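Local coordinates for protein putative nucleotide sugar epimerase/ dehydratase (Bordetella bronchiseptica, PDB 2Q1S) that binds NADH and probably works as a nucleotide-sugar epimerase or dehydratase in the biosynthesis of lipopolysaccharide O-antigen, at residues Leu248-Gly253 and Thr291-Leu296; Asn233-Phe238 and Arg258-Val263; Asp276-Gly281 and Arg332-Phe337; Ile271-Asp276 and Tyr283-Gly288. All coordinates share one frame; numbering follows the deposited sequence.

Contact 1: residues Leu248-Gly253 and Thr291-Leu296; sequences LPLENG and TSIADL
The flat groups that meet between L248-G253 and T291-L296 are backbone carbonyls: L250 CD2 lies 3.9 Å from I293 O, and A294 CB lies 3.8 Å from G253 O. Both are methyl-to-carbonyl van der Waals contacts; the remaining contacts are between aliphatic side chains. The closest approach is L250 CD2 to I293 CG2 at 3.7 Å, the two side chains sliding past each other in opposite directions. The I293 branch that meets L250 is the one set opposite the backbone N; CG1 leads away from the loop. L250 reaches further with its other methyl, CD1 standing 4.4 Å from A294 CB. In the fold, this joins the loop between helix 234-243 and strand 257-262 to the first turn of helix 293-304. That loop carries P249 and E251, which contact UDP in a structure of this protein. S292 is the N-cap of the helix: its OG accepts from D295 N at 3.3 Å, with an N-H...O angle of 155°, tying off the first turn on which I293 and A294 sit. Further cover comes from F238 against I293, and from L310 and R312, which lie on L250.

Contact 2: residues Asn233-Phe238 and Arg258-Val263; sequences NVTPTF and RDFIFV
V234 CG1 is the methyl that meets two partners at once. It lies over one face of the R258 guanidinium, 3.9 Å above the plane and offset toward the rim, and it also stands at the edge of the F260 ring, 4.1 Å from CE1. A chi1 of 60° puts CG1 between the backbone N and the carbonyl carbon, the crowded position for a valine, and leaves CG2 to rest on a face of the F238 ring. T235 adds its hydroxyl, OG1 approaching F260 CE1 obliquely at 3.6 Å. A water completes this inner shell: it accepts from R258 NH1 at 2.7 Å and from V234 N at 2.9 Å, and donates to N233 OD1. N233, at the N-cap, thus reaches the amide of V234 through water. R258 NH1 also binds N210 OD1, so two acceptors grip that nitrogen; both residues contact UDP in a structure of this protein. One step further out, R258 CB covers a face of the F260 ring, and N233 O takes both T237 N and T237 OG1, the latter lying 42° out of the carbonyl plane. The start of helix 234-243 is set against strand 257-262, with Y212 of strand 203-212, L296 of helix 293-304 and L347 of helix 343-356 packed around T235, and I343 against F260.

Contact 3: residues Asp276-Gly281 and Arg332-Phe337; sequences DGTPGG and RRELGF
L335 has the most surface buried here, and its CD2 does the touching. That methyl sits against the peptide joining D276 to G277, 3.7 Å from D276 O and equally near G277 N, with D276 CB 3.9 Å away. D276 is second in buried surface, through its backbone and CB. Its carboxylate is engaged elsewhere, OD1 forming a salt bridge with K29. The place is where helix 263-276 gives way to the loop before strand 281-284, and E334 and L335 of helix 329-335 pack on it, away from the NADH and UDP sites. G277 is the first residue to leave helical angles, and the chain then folds into a type II beta turn from T278 to G281, closed by G281 N to T278 O at 2.8 Å; the positive phi of G280, 87°, suits the third position of such a turn. E334, third in buried surface, extends its chain beyond CG (chi2 -168°), and its side chain crosses that of T278 at about a right angle. E334 OE1 and T278 OG1 are 3.8 Å apart and are joined through a water, which donates to E334 OE1 at 2.9 Å and lies 2.8 Å from T278 OG1. E334 OE1 is hydrogen-bonded directly to Y283 OH, and that hydroxyl in turn accepts from T278 N.

Contact 4: residues Ile271-Asp276 and Tyr283-Gly288; sequences IACAAD and YNIASG
Along helix 263-276, C273 is the first residue to touch the strand side and has the largest share of the helix's buried surface, its SG lying against both Y283 and I285. The sulfur is 4.1 Å from Y283 CD1 and 4.2 Å from Y283 CB, near the root of the ring. Relative to the ring centroid it stands 5.0 Å away and 49° off the normal, an oblique sulfur-aromatic contact. I285 CD1 meets the same SG, also at 4.1 Å. A chi1 of -77° turns the sulfur beside the backbone N of C273, from where it can touch both side chains. V204 and A206 of strand 203-212 pack on C273 as well, so the thiol lies in a buried, largely apolar setting. The D276 N to A272 O bond, 2.9 Å, carries the helical pattern on to D276, which approaches through its carbonyl: D276 O is 4.4 Å from Y283 OH, a loose approach, whereas the hydroxyl has its polar partners outside the two segments, E334 among them. Y283 has a further partner in K330, a cation-pi contact. Strands 257-262 and 281-284 both run parallel to strand 203-212, and helix 263-276 links them, so the packing of C273 on Y283 and I285 belongs to a beta-alpha-beta crossover of the Rossmann-like fold.

Contacts 1 and 2 lie 11 Å apart between centres and interlock along the chain, their segments alternating; the T291 N to R258 O pairing joins them in the sheet, and L248 CD2 packs against F238 O. Contacts 3 and 4 form a second group, 7 Å apart between centres, sharing D276 and again alternating in sequence. Contact 1 lies farthest from contact 3, about 34 Å between centres, but contacts 2 and 4 touch: strand 257-262 runs directly into helix 263-276, and S287 OG bonds to F260 O. Contacts 1, 2 and 4 reach one sheet; through strand 257-262, which carries R258, it joins the UDP-contacting region to the crossover of contact 4.

Contact 1: residues Leu248-Gly253 and Thr291-Leu296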
loop_
_atom_site.group_PDB
_atom_site.type_symbol
_atom_site.label_atom_id
_atom_site.label_comp_id
_atom_site.label_asym_id
_atom_site.label_seq_id
_atom_site.Cartn_x
_atom_site.Cartn_y
_atom_site.Cartn_z
ATOM N N LEU A 248 -17.596 34.013 -5.977
ATOM C CA LEU A 248 -16.780 32.881 -5.531
ATOM C C LEU A 248 -17.480 32.151 -4.398
ATOM O O LEU A 248 -17.709 32.743 -3.342
ATOM C CB LEU A 248 -15.396 33.351 -5.071
ATOM C CG LEU A 248 -14.517 34.144 -6.048
ATOM C CD1 LEU A 248 -13.119 34.259 -5.495
ATOM C CD2 LEU A 248 -14.489 33.519 -7.442
ATOM N N PRO A 249 -17.809 30.862 -4.599
ATOM C CA PRO A 249 -18.506 30.142 -3.543
ATOM C C PRO A 249 -17.566 29.785 -2.390
ATOM O O PRO A 249 -16.564 29.099 -2.592
ATOM C CB PRO A 249 -19.022 28.883 -4.250
ATOM C CG PRO A 249 -18.102 28.676 -5.400
ATOM C CD PRO A 249 -17.540 30.014 -5.779
ATOM N N LEU A 250 -17.876 30.286 -1.198
ATOM C CA LEU A 250 -17.144 29.901 0.009
ATOM C C LEU A 250 -17.962 28.880 0.780
ATOM O O LEU A 250 -19.157 29.069 0.998
ATOM C CB LEU A 250 -16.848 31.107 0.910
ATOM C CG LEU A 250 -15.924 32.235 0.439
ATOM C CD1 LEU A 250 -15.870 33.305 1.514
ATOM C CD2 LEU A 250 -14.525 31.720 0.144
ATOM N N GLU A 251 -17.319 27.784 1.165
ATOM C CA GLU A 251 -17.956 26.803 2.030
ATOM C C GLU A 251 -17.676 27.219 3.465
ATOM O O GLU A 251 -16.515 27.401 3.852
ATOM C CB GLU A 251 -17.426 25.390 1.753
ATOM N N ASN A 252 -18.743 27.404 4.233
ATOM C CA ASN A 252 -18.644 27.767 5.651
ATOM C C ASN A 252 -17.944 29.108 5.907
ATOM O O ASN A 252 -17.241 29.269 6.908
ATOM C CB ASN A 252 -17.966 26.644 6.450
ATOM C CG ASN A 252 -18.619 25.293 6.232
ATOM O OD1 ASN A 252 -19.826 25.132 6.436
ATOM N ND2 ASN A 252 -17.822 24.313 5.814
ATOM N N GLY A 253 -18.137 30.064 5.002
ATOM C CA GLY A 253 -17.559 31.397 5.160
ATOM C C GLY A 253 -16.056 31.472 4.917
ATOM O O GLY A 253 -15.438 32.510 5.184
ATOM N N THR A 291 -3.078 30.661 4.846
ATOM C CA THR A 291 -4.023 31.626 4.294
ATOM C C THR A 291 -5.398 30.999 4.353
ATOM O O THR A 291 -5.576 29.850 3.930
ATOM C CB THR A 291 -3.675 31.971 2.820
ATOM O OG1 THR A 291 -2.320 32.418 2.752
ATOM C CG2 THR A 291 -4.600 33.065 2.253
ATOM N N SER A 292 -6.375 31.734 4.838
ATOM C CA SER A 292 -7.716 31.243 4.842
ATOM C C SER A 292 -8.327 31.303 3.462
ATOM O O SER A 292 -7.925 32.070 2.651
ATOM C CB SER A 292 -8.567 31.991 5.843
ATOM O OG SER A 292 -8.812 33.304 5.431
ATOM N N ILE A 293 -9.320 30.486 3.223
ATOM C CA ILE A 293 -10.000 30.495 1.925
ATOM C C ILE A 293 -10.674 31.853 1.690
ATOM O O ILE A 293 -10.714 32.337 0.555
ATOM C CB ILE A 293 -10.982 29.309 1.790
ATOM C CG1 ILE A 293 -10.234 27.987 2.012
ATOM C CG2 ILE A 293 -11.705 29.310 0.436
ATOM C CD1 ILE A 293 -9.034 27.804 1.096
ATOM N N ALA A 294 -11.153 32.485 2.764
ATOM C CA ALA A 294 -11.751 33.828 2.644
ATOM C C ALA A 294 -10.741 34.861 2.126
ATOM O O ALA A 294 -11.094 35.667 1.266
ATOM C CB ALA A 294 -12.371 34.290 3.954
ATOM N N ASP A 295 -9.499 34.813 2.633
ATOM C CA ASP A 295 -8.451 35.754 2.226
ATOM C C ASP A 295 -7.950 35.453 0.823
ATOM O O ASP A 295 -7.704 36.368 0.037
ATOM C CB ASP A 295 -7.291 35.777 3.221
ATOM C CG ASP A 295 -7.653 36.477 4.517
ATOM O OD1 ASP A 295 -8.717 37.138 4.570
ATOM O OD2 ASP A 295 -6.878 36.377 5.486
ATOM N N LEU A 296 -7.806 34.164 0.519
ATOM C CA LEU A 296 -7.551 33.744 -0.867
ATOM C C LEU A 296 -8.567 34.378 -1.835
ATOM O O LEU A 296 -8.191 35.073 -2.797
ATOM C CB LEU A 296 -7.544 32.207 -0.981
ATOM C CG LEU A 296 -7.166 31.613 -2.348
ATOM C CD1 LEU A 296 -5.644 31.583 -2.506
ATOM C CD2 LEU A 296 -7.737 30.191 -2.521
#

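Contact 2: residues Asn233-Phe238 and Arg258-Val263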
loop_
_atom_site.group_PDB
_atom_site.type_symbol
_atom_site.label_atom_id
_atom_site.label_comp_id
_atom_site.label_asym_id
_atom_site.label_seq_id
_atom_site.Cartn_x
_atom_site.Cartn_y
_atom_site.Cartn_z
ATOM N N ASN A 233 -9.064 22.248 -8.058
ATOM C CA ASN A 233 -8.580 22.768 -6.784
ATOM C C ASN A 233 -9.136 24.181 -6.609
ATOM O O ASN A 233 -9.543 24.815 -7.587
ATOM C CB ASN A 233 -7.050 22.804 -6.813
ATOM C CG ASN A 233 -6.432 21.466 -6.446
ATOM O OD1 ASN A 233 -6.662 20.949 -5.345
ATOM N ND2 ASN A 233 -5.610 20.918 -7.333
ATOM N N VAL A 234 -9.133 24.660 -5.368
ATOM C CA VAL A 234 -9.799 25.908 -5.017
ATOM C C VAL A 234 -9.197 27.114 -5.751
ATOM O O VAL A 234 -9.934 27.950 -6.265
ATOM C CB VAL A 234 -9.881 26.130 -3.489
ATOM C CG1 VAL A 234 -8.477 26.187 -2.845
ATOM C CG2 VAL A 234 -10.759 27.342 -3.132
ATOM N N THR A 235 -7.865 27.193 -5.802
ATOM C CA THR A 235 -7.249 28.366 -6.452
ATOM C C THR A 235 -7.609 28.564 -7.940
ATOM O O THR A 235 -8.121 29.628 -8.301
ATOM C CB THR A 235 -5.727 28.423 -6.199
ATOM O OG1 THR A 235 -5.490 28.336 -4.786
ATOM C CG2 THR A 235 -5.103 29.711 -6.742
ATOM N N PRO A 236 -7.340 27.562 -8.810
ATOM C CA PRO A 236 -7.724 27.745 -10.209
ATOM C C PRO A 236 -9.246 27.888 -10.431
ATOM O O PRO A 236 -9.677 28.574 -11.374
ATOM C CB PRO A 236 -7.140 26.516 -10.909
ATOM C CG PRO A 236 -7.061 25.483 -9.829
ATOM C CD PRO A 236 -6.643 26.281 -8.621
ATOM N N THR A 237 -10.029 27.270 -9.542
ATOM C CA THR A 237 -11.486 27.443 -9.593
ATOM C C THR A 237 -11.860 28.888 -9.330
ATOM O O THR A 237 -12.611 29.484 -10.108
ATOM C CB THR A 237 -12.195 26.514 -8.601
ATOM O OG1 THR A 237 -12.028 25.171 -9.041
ATOM C CG2 THR A 237 -13.690 26.792 -8.568
ATOM N N PHE A 238 -11.332 29.440 -8.237
ATOM C CA PHE A 238 -11.619 30.831 -7.873
ATOM C C PHE A 238 -11.122 31.824 -8.915
ATOM O O PHE A 238 -11.824 32.787 -9.223
ATOM C CB PHE A 238 -11.017 31.183 -6.514
ATOM C CG PHE A 238 -11.797 30.677 -5.335
ATOM C CD1 PHE A 238 -12.925 29.865 -5.492
ATOM C CD2 PHE A 238 -11.408 31.047 -4.056
ATOM C CE1 PHE A 238 -13.633 29.413 -4.381
ATOM C CE2 PHE A 238 -12.096 30.588 -2.936
ATOM C CZ PHE A 238 -13.219 29.772 -3.096
ATOM N N ARG A 258 -5.177 27.059 4.660
ATOM C CA ARG A 258 -4.217 26.181 3.998
ATOM C C ARG A 258 -2.840 26.825 3.883
ATOM O O ARG A 258 -2.725 28.056 3.883
ATOM C CB ARG A 258 -4.748 25.815 2.625
ATOM C CG ARG A 258 -6.107 25.125 2.698
ATOM C CD ARG A 258 -6.391 24.419 1.412
ATOM N NE ARG A 258 -7.814 24.132 1.260
ATOM C CZ ARG A 258 -8.328 23.458 0.239
ATOM N NH1 ARG A 258 -7.536 22.983 -0.711
ATOM N NH2 ARG A 258 -9.632 23.255 0.174
ATOM N N ASP A 259 -1.801 25.991 3.792
ATOM C CA ASP A 259 -0.448 26.468 3.568
ATOM C C ASP A 259 -0.179 26.401 2.063
ATOM O O ASP A 259 0.392 25.430 1.578
ATOM C CB ASP A 259 0.534 25.592 4.373
ATOM C CG ASP A 259 1.994 25.952 4.142
ATOM O OD1 ASP A 259 2.314 26.490 3.059
ATOM O OD2 ASP A 259 2.833 25.658 5.025
ATOM N N PHE A 260 -0.629 27.410 1.320
ATOM C CA PHE A 260 -0.430 27.405 -0.130
ATOM C C PHE A 260 1.048 27.606 -0.435
ATOM O O PHE A 260 1.750 28.330 0.294
ATOM C CB PHE A 260 -1.249 28.511 -0.806
ATOM C CG PHE A 260 -2.735 28.320 -0.689
ATOM C CD1 PHE A 260 -3.397 27.425 -1.510
ATOM C CD2 PHE A 260 -3.473 29.032 0.269
ATOM C CE1 PHE A 260 -4.778 27.231 -1.392
ATOM C CE2 PHE A 260 -4.846 28.842 0.395
ATOM C CZ PHE A 260 -5.501 27.938 -0.442
ATOM N N ILE A 261 1.503 26.979 -1.517
ATOM C CA ILE A 261 2.887 27.134 -1.978
ATOM C C ILE A 261 2.895 27.275 -3.498
ATOM O O ILE A 261 2.202 26.544 -4.195
ATOM C CB ILE A 261 3.812 25.969 -1.505
ATOM C CG1 ILE A 261 5.268 26.215 -1.949
ATOM C CG2 ILE A 261 3.252 24.585 -1.951
ATOM C CD1 ILE A 261 6.276 25.260 -1.371
ATOM N N PHE A 262 3.674 28.239 -3.999
ATOM C CA PHE A 262 3.679 28.531 -5.435
ATOM C C PHE A 262 4.460 27.453 -6.177
ATOM O O PHE A 262 5.501 26.997 -5.693
ATOM C CB PHE A 262 4.284 29.923 -5.653
ATOM C CG PHE A 262 4.240 30.420 -7.075
ATOM C CD1 PHE A 262 3.036 30.584 -7.742
ATOM C CD2 PHE A 262 5.433 30.747 -7.741
ATOM C CE1 PHE A 262 3.009 31.093 -9.050
ATOM C CE2 PHE A 262 5.416 31.241 -9.070
ATOM C CZ PHE A 262 4.204 31.389 -9.725
ATOM N N VAL A 263 3.999 27.104 -7.371
ATOM C CA VAL A 263 4.513 25.924 -8.047
ATOM C C VAL A 263 6.006 26.047 -8.419
ATOM O O VAL A 263 6.726 25.064 -8.372
ATOM C CB VAL A 263 3.661 25.588 -9.306
ATOM C CG1 VAL A 263 3.784 26.696 -10.425
ATOM C CG2 VAL A 263 3.981 24.206 -9.837
HETATM O O HOH W 1 -8.057 22.784 -3.398
#

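Contact 3: residues Asp276-Gly281 and Arg332-Phe337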
loop_
_atom_site.group_PDB
_atom_site.type_symbol
_atom_site.label_atom_id
_atom_site.label_comp_id
_atom_site.label_asym_id
_atom_site.label_seq_id
_atom_site.Cartn_x
_atom_site.Cartn_y
_atom_site.Cartn_z
ATOM N N ASP A 276 20.608 17.425 -3.406
ATOM C CA ASP A 276 21.220 17.390 -2.078
ATOM C C ASP A 276 20.496 16.599 -1.005
ATOM O O ASP A 276 20.999 16.473 0.118
ATOM C CB ASP A 276 21.432 18.812 -1.558
ATOM C CG ASP A 276 22.470 19.595 -2.363
ATOM O OD1 ASP A 276 23.492 19.027 -2.790
ATOM O OD2 ASP A 276 22.246 20.790 -2.545
ATOM N N GLY A 277 19.303 16.098 -1.325
ATOM C CA GLY A 277 18.562 15.318 -0.316
ATOM C C GLY A 277 19.248 14.004 0.060
ATOM O O GLY A 277 19.805 13.315 -0.797
ATOM N N THR A 278 19.120 13.629 1.327
ATOM C CA THR A 278 19.721 12.388 1.820
ATOM C C THR A 278 18.946 11.169 1.289
ATOM O O THR A 278 17.713 11.098 1.462
ATOM C CB THR A 278 19.648 12.359 3.326
ATOM O OG1 THR A 278 20.364 13.484 3.827
ATOM C CG2 THR A 278 20.322 11.098 3.888
ATOM N N PRO A 279 19.640 10.211 0.633
ATOM C CA PRO A 279 18.972 8.975 0.202
ATOM C C PRO A 279 18.280 8.296 1.392
ATOM O O PRO A 279 18.846 8.172 2.494
ATOM C CB PRO A 279 20.135 8.127 -0.346
ATOM C CG PRO A 279 21.104 9.169 -0.845
ATOM C CD PRO A 279 21.070 10.204 0.255
ATOM N N GLY A 280 17.046 7.880 1.137
ATOM C CA GLY A 280 16.203 7.296 2.168
ATOM C C GLY A 280 15.420 8.324 2.954
ATOM O O GLY A 280 14.585 7.954 3.775
ATOM N N GLY A 281 15.680 9.613 2.703
ATOM C CA GLY A 281 15.120 10.654 3.532
ATOM C C GLY A 281 13.832 11.266 3.031
ATOM O O GLY A 281 13.330 10.923 1.961
ATOM N N ARG A 332 15.223 23.883 4.854
ATOM C CA ARG A 332 15.998 25.111 4.899
ATOM C C ARG A 332 17.434 24.777 5.314
ATOM O O ARG A 332 18.406 25.388 4.746
ATOM C CB ARG A 332 15.341 26.086 5.883
ATOM C CG ARG A 332 16.038 27.436 6.074
ATOM C CD ARG A 332 15.205 28.310 7.012
ATOM N NE ARG A 332 14.273 29.111 6.194
ATOM C CZ ARG A 332 12.932 29.105 6.279
ATOM N NH1 ARG A 332 12.312 28.353 7.178
ATOM N NH2 ARG A 332 12.208 29.895 5.466
ATOM N N ARG A 333 17.559 23.923 6.372
ATOM C CA ARG A 333 18.841 23.691 7.046
ATOM C C ARG A 333 19.744 22.795 6.201
ATOM O O ARG A 333 20.935 23.079 6.021
ATOM C CB ARG A 333 18.591 23.069 8.427
ATOM C CG ARG A 333 19.856 22.708 9.212
ATOM C CD ARG A 333 19.532 22.009 10.529
ATOM N NE ARG A 333 18.762 20.786 10.307
ATOM C CZ ARG A 333 17.475 20.621 10.629
ATOM N NH1 ARG A 333 16.783 21.596 11.224
ATOM N NH2 ARG A 333 16.887 19.460 10.368
ATOM N N GLU A 334 19.167 21.713 5.681
ATOM C CA GLU A 334 19.932 20.717 4.951
ATOM C C GLU A 334 20.107 21.028 3.474
ATOM O O GLU A 334 21.105 20.643 2.875
ATOM C CB GLU A 334 19.257 19.358 5.071
ATOM C CG GLU A 334 19.424 18.713 6.410
ATOM C CD GLU A 334 18.992 17.267 6.406
ATOM O OE1 GLU A 334 18.942 16.645 5.309
ATOM O OE2 GLU A 334 18.718 16.757 7.515
ATOM N N LEU A 335 19.126 21.696 2.877
ATOM C CA LEU A 335 19.129 21.893 1.438
ATOM C C LEU A 335 19.316 23.347 1.051
ATOM O O LEU A 335 19.484 23.658 -0.130
ATOM C CB LEU A 335 17.808 21.380 0.829
ATOM C CG LEU A 335 17.355 19.978 1.250
ATOM C CD1 LEU A 335 16.041 19.646 0.572
ATOM C CD2 LEU A 335 18.392 18.917 0.895
ATOM N N GLY A 336 19.265 24.234 2.044
ATOM C CA GLY A 336 19.273 25.674 1.778
ATOM C C GLY A 336 18.048 26.139 1.005
ATOM O O GLY A 336 18.086 27.186 0.351
ATOM N N PHE A 337 16.964 25.364 1.079
ATOM C CA PHE A 337 15.750 25.697 0.348
ATOM C C PHE A 337 14.711 26.403 1.228
ATOM O O PHE A 337 14.441 25.944 2.336
ATOM C CB PHE A 337 15.131 24.441 -0.289
ATOM C CG PHE A 337 13.756 24.686 -0.826
ATOM C CD1 PHE A 337 13.576 25.237 -2.089
ATOM C CD2 PHE A 337 12.644 24.446 -0.041
ATOM C CE1 PHE A 337 12.307 25.502 -2.566
ATOM C CE2 PHE A 337 11.372 24.701 -0.519
ATOM C CZ PHE A 337 11.207 25.237 -1.787
HETATM O O HOH W 2 19.286 14.005 6.327
#

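Contact 4: residues Ile271-Asp276 and Tyr283-Gly288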
loop_
_atom_site.group_PDB
_atom_site.type_symbol
_atom_site.label_atom_id
_atom_site.label_comp_id
_atom_site.label_asym_id
_atom_site.label_seq_id
_atom_site.Cartn_x
_atom_site.Cartn_y
_atom_site.Cartn_z
ATOM N N ILE A 271 14.005 20.031 -7.075
ATOM C CA ILE A 271 15.386 20.042 -7.541
ATOM C C ILE A 271 16.404 20.007 -6.383
ATOM O O ILE A 271 17.451 19.304 -6.442
ATOM C CB ILE A 271 15.610 21.236 -8.493
ATOM C CG1 ILE A 271 14.815 20.991 -9.795
ATOM C CG2 ILE A 271 17.124 21.453 -8.750
ATOM C CD1 ILE A 271 14.636 22.219 -10.647
ATOM N N ALA A 272 16.121 20.726 -5.302
ATOM C CA ALA A 272 17.000 20.674 -4.117
ATOM C C ALA A 272 17.032 19.280 -3.479
ATOM O O ALA A 272 18.068 18.820 -3.009
ATOM C CB ALA A 272 16.602 21.736 -3.098
ATOM N N CYS A 273 15.883 18.616 -3.465
ATOM C CA CYS A 273 15.827 17.231 -2.992
ATOM C C CYS A 273 16.717 16.350 -3.868
ATOM O O CYS A 273 17.440 15.513 -3.353
ATOM C CB CYS A 273 14.385 16.716 -3.031
ATOM S SG CYS A 273 13.362 17.357 -1.653
ATOM N N ALA A 274 16.590 16.487 -5.192
ATOM C CA ALA A 274 17.387 15.696 -6.129
ATOM C C ALA A 274 18.870 15.920 -5.917
ATOM O O ALA A 274 19.659 14.985 -5.781
ATOM C CB ALA A 274 17.046 16.025 -7.556
ATOM N N ALA A 275 19.260 17.187 -5.918
ATOM C CA ALA A 275 20.670 17.511 -5.831
ATOM C C ALA A 275 21.298 17.102 -4.495
ATOM O O ALA A 275 22.366 16.491 -4.469
ATOM C CB ALA A 275 20.856 19.022 -6.091
ATOM N N ASP A 276 20.608 17.425 -3.406
ATOM C CA ASP A 276 21.220 17.390 -2.078
ATOM C C ASP A 276 20.496 16.599 -1.005
ATOM O O ASP A 276 20.999 16.473 0.118
ATOM C CB ASP A 276 21.432 18.812 -1.558
ATOM C CG ASP A 276 22.470 19.595 -2.363
ATOM O OD1 ASP A 276 23.492 19.027 -2.790
ATOM O OD2 ASP A 276 22.246 20.790 -2.545
ATOM N N TYR A 283 11.576 15.228 3.114
ATOM C CA TYR A 283 11.604 16.675 3.349
ATOM C C TYR A 283 10.247 17.260 3.059
ATOM O O TYR A 283 9.660 16.990 2.038
ATOM C CB TYR A 283 12.613 17.379 2.437
ATOM C CG TYR A 283 14.031 16.922 2.630
ATOM C CD1 TYR A 283 14.510 15.790 1.930
ATOM C CD2 TYR A 283 14.889 17.570 3.517
ATOM C CE1 TYR A 283 15.816 15.329 2.130
ATOM C CE2 TYR A 283 16.195 17.118 3.688
ATOM C CZ TYR A 283 16.642 16.003 3.011
ATOM O OH TYR A 283 17.950 15.580 3.198
ATOM N N ASN A 284 9.755 18.075 3.978
ATOM C CA ASN A 284 8.606 18.942 3.678
ATOM C C ASN A 284 9.048 20.087 2.762
ATOM O O ASN A 284 10.041 20.776 3.059
ATOM C CB ASN A 284 8.012 19.565 4.945
ATOM C CG ASN A 284 7.470 18.537 5.920
ATOM O OD1 ASN A 284 7.032 17.478 5.537
ATOM N ND2 ASN A 284 7.486 18.881 7.200
ATOM N N ILE A 285 8.318 20.275 1.659
ATOM C CA ILE A 285 8.496 21.425 0.759
ATOM C C ILE A 285 7.219 22.291 0.966
ATOM O O ILE A 285 6.121 21.952 0.512
ATOM C CB ILE A 285 8.654 20.931 -0.733
ATOM C CG1 ILE A 285 9.900 20.021 -0.848
ATOM C CG2 ILE A 285 8.745 22.124 -1.711
ATOM C CD1 ILE A 285 11.197 20.590 -0.292
ATOM N N ALA A 286 7.384 23.356 1.755
ATOM C CA ALA A 286 6.251 24.073 2.347
ATOM C C ALA A 286 6.542 25.556 2.465
ATOM O O ALA A 286 7.688 25.949 2.595
ATOM C CB ALA A 286 5.927 23.496 3.733
ATOM N N SER A 287 5.491 26.365 2.398
ATOM C CA SER A 287 5.626 27.808 2.627
ATOM C C SER A 287 5.748 28.213 4.089
ATOM O O SER A 287 6.331 29.258 4.386
ATOM C CB SER A 287 4.453 28.594 2.028
ATOM O OG SER A 287 3.251 28.317 2.728
ATOM N N GLY A 288 5.142 27.445 4.984
ATOM C CA GLY A 288 5.136 27.802 6.407
ATOM C C GLY A 288 4.148 28.905 6.763
ATOM O O GLY A 288 4.161 29.425 7.900
#